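Local coordinates for low temperature requirement C protein (Listeria monocytogenes, PDB 1Y9I) that probably acts as a phosphatidylglycerophosphatase, a lipid phosphatase, and is a tetrameric helical protein that binds calcium and magnesium at adjoining sites, at residues Leu31-Gln36 with Asp46-Asn51. Numbering follows the deposited sequence.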
loop_
_atom_site.group_PDB
_atom_site.type_symbol
_atom_site.label_atom_id
_atom_site.label_comp_id
_atom_site.label_asym_id
_atom_site.label_seq_id
_atom_site.Cartn_x
_atom_site.Cartn_y
_atom_site.Cartn_z
ATOM N N LEU A 31 -14.066 14.824 13.435
ATOM C CA LEU A 31 -13.566 13.453 13.383
ATOM C C LEU A 31 -12.122 13.426 13.863
ATOM O O LEU A 31 -11.705 12.508 14.566
ATOM C CB LEU A 31 -13.633 12.906 11.946
ATOM C CG LEU A 31 -15.011 12.718 11.294
ATOM C CD1 LEU A 31 -14.844 12.134 9.874
ATOM C CD2 LEU A 31 -15.853 11.787 12.142
ATOM N N VAL A 32 -11.351 14.426 13.456
ATOM C CA VAL A 32 -9.958 14.506 13.871
ATOM C C VAL A 32 -9.934 14.679 15.390
ATOM O O VAL A 32 -9.107 14.088 16.081
ATOM C CB VAL A 32 -9.248 15.701 13.210
ATOM C CG1 VAL A 32 -7.828 15.829 13.751
ATOM C CG2 VAL A 32 -9.229 15.521 11.692
ATOM N N LEU A 33 -10.851 15.491 15.905
ATOM C CA LEU A 33 -10.933 15.729 17.346
ATOM C C LEU A 33 -11.239 14.398 18.038
ATOM O O LEU A 33 -10.626 14.051 19.049
ATOM C CB LEU A 33 -12.038 16.749 17.647
ATOM C CG LEU A 33 -12.209 17.188 19.106
ATOM C CD1 LEU A 33 -10.949 17.895 19.581
ATOM C CD2 LEU A 33 -13.412 18.114 19.222
ATOM N N PHE A 34 -12.182 13.651 17.468
ATOM C CA PHE A 34 -12.589 12.350 17.999
ATOM C C PHE A 34 -11.406 11.379 18.059
ATOM O O PHE A 34 -11.275 10.589 18.997
ATOM C CB PHE A 34 -13.682 11.760 17.102
ATOM C CG PHE A 34 -14.139 10.393 17.518
ATOM C CD1 PHE A 34 -15.044 10.234 18.565
ATOM C CD2 PHE A 34 -13.664 9.265 16.865
ATOM C CE1 PHE A 34 -15.468 8.966 18.954
ATOM C CE2 PHE A 34 -14.080 7.992 17.247
ATOM C CZ PHE A 34 -14.986 7.844 18.293
ATOM N N LEU A 35 -10.548 11.443 17.046
ATOM C CA LEU A 35 -9.382 10.567 16.967
ATOM C C LEU A 35 -8.204 10.933 17.866
ATOM O O LEU A 35 -7.486 10.049 18.338
ATOM C CB LEU A 35 -8.864 10.528 15.535
ATOM C CG LEU A 35 -9.741 9.885 14.466
ATOM C CD1 LEU A 35 -9.080 10.057 13.105
ATOM C CD2 LEU A 35 -9.927 8.412 14.783
ATOM N N GLN A 36 -7.993 12.227 18.092
ATOM C CA GLN A 36 -6.842 12.673 18.870
ATOM C C GLN A 36 -7.074 13.255 20.262
ATOM O O GLN A 36 -6.121 13.402 21.025
ATOM C CB GLN A 36 -6.048 13.689 18.043
ATOM C CG GLN A 36 -5.297 13.084 16.868
ATOM C CD GLN A 36 -4.007 12.415 17.296
ATOM O OE1 GLN A 36 -3.972 11.690 18.287
ATOM N NE2 GLN A 36 -2.936 12.653 16.544
ATOM N N ASP A 46 -10.274 24.080 16.416
ATOM C CA ASP A 46 -9.506 24.924 15.503
ATOM C C ASP A 46 -8.257 24.290 14.895
ATOM O O ASP A 46 -8.088 24.308 13.675
ATOM C CB ASP A 46 -9.115 26.240 16.180
ATOM C CG ASP A 46 -8.536 27.245 15.196
ATOM O OD1 ASP A 46 -9.278 27.690 14.293
ATOM O OD2 ASP A 46 -7.341 27.585 15.316
ATOM N N ILE A 47 -7.376 23.744 15.729
ATOM C CA ILE A 47 -6.161 23.134 15.202
ATOM C C ILE A 47 -6.504 21.903 14.358
ATOM O O ILE A 47 -5.781 21.564 13.427
ATOM C CB ILE A 47 -5.171 22.742 16.336
ATOM C CG1 ILE A 47 -3.876 22.194 15.733
ATOM C CG2 ILE A 47 -5.788 21.703 17.245
ATOM C CD1 ILE A 47 -3.116 23.191 14.894
ATOM N N CYS A 48 -7.607 21.238 14.683
ATOM C CA CYS A 48 -8.033 20.072 13.916
ATOM C C CYS A 48 -8.465 20.563 12.537
ATOM O O CYS A 48 -8.151 19.953 11.518
ATOM C CB CYS A 48 -9.196 19.367 14.625
ATOM S SG CYS A 48 -8.739 18.567 16.197
ATOM N N ARG A 49 -9.173 21.689 12.520
ATOM C CA ARG A 49 -9.639 22.304 11.282
ATOM C C ARG A 49 -8.460 22.657 10.370
ATOM O O ARG A 49 -8.491 22.392 9.161
ATOM C CB ARG A 49 -10.435 23.568 11.615
ATOM C CG ARG A 49 -10.996 24.311 10.418
ATOM C CD ARG A 49 -11.731 25.569 10.872
ATOM N NE ARG A 49 -12.814 25.255 11.802
ATOM C CZ ARG A 49 -12.911 25.742 13.036
ATOM N NH1 ARG A 49 -11.989 26.575 13.505
ATOM N NH2 ARG A 49 -13.933 25.394 13.804
ATOM N N GLN A 50 -7.420 23.253 10.952
ATOM C CA GLN A 50 -6.231 23.651 10.195
ATOM C C GLN A 50 -5.539 22.456 9.542
ATOM O O GLN A 50 -5.039 22.553 8.424
ATOM C CB GLN A 50 -5.226 24.361 11.108
ATOM C CG GLN A 50 -5.681 25.713 11.637
ATOM C CD GLN A 50 -4.633 26.355 12.525
ATOM O OE1 GLN A 50 -3.480 26.515 12.121
ATOM N NE2 GLN A 50 -5.025 26.725 13.739
ATOM N N ASN A 51 -5.488 21.337 10.250
ATOM C CA ASN A 51 -4.847 20.152 9.699
ATOM C C ASN A 51 -5.683 19.565 8.564
ATOM O O ASN A 51 -5.135 19.019 7.607
ATOM C CB ASN A 51 -4.602 19.116 10.801
ATOM C CG ASN A 51 -3.314 19.387 11.578
ATOM O OD1 ASN A 51 -2.215 19.079 11.109
ATOM N ND2 ASN A 51 -3.447 19.981 12.764
#
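C48 meets V32 and L33 where helix 45-56 packs on helix 25-36, and it is the residue of 46-51 that touches 31-36. Ahead of it, D46 faces solvent and works within its own helix: OD1 forms a salt bridge with R49 NH1, while Q50 NE2 donates a hydrogen bond to D46 OD2 (2.9 Å) from well above the carboxylate plane. I47 O accepts from both N51 ND2 and N51 N, which come from opposite faces of its plane. V32 and C48 have the nearest CA atoms of the two segments, 5.9 Å apart. SG lies beside the backbone N of C48 (chi1 -68°), which lays the sulfur along the backbone of the other helix, 3.7 Å from L33 N and 4.0 Å from L33 CB. V32, which also packs on A154 of helix 143-160, sits beside it: its CG1, anti to the backbone N (chi1 175°), comes within 3.8 Å of C48 SG and 3.9 Å of C48 CB. R49 sets off from its backbone away from residues 31-36, yet its NE makes a second salt bridge with D26 in the first turn of helix 25-36, so the side chain also links the two helices. At N51, ND2 lies 2.9 Å from I47 O, and OD1 takes a hydrogen bond from R157, tying the turn to helix 143-160. This is close helix-helix packing through a small residue, joining consecutive helices in the all-helical PgpA fold.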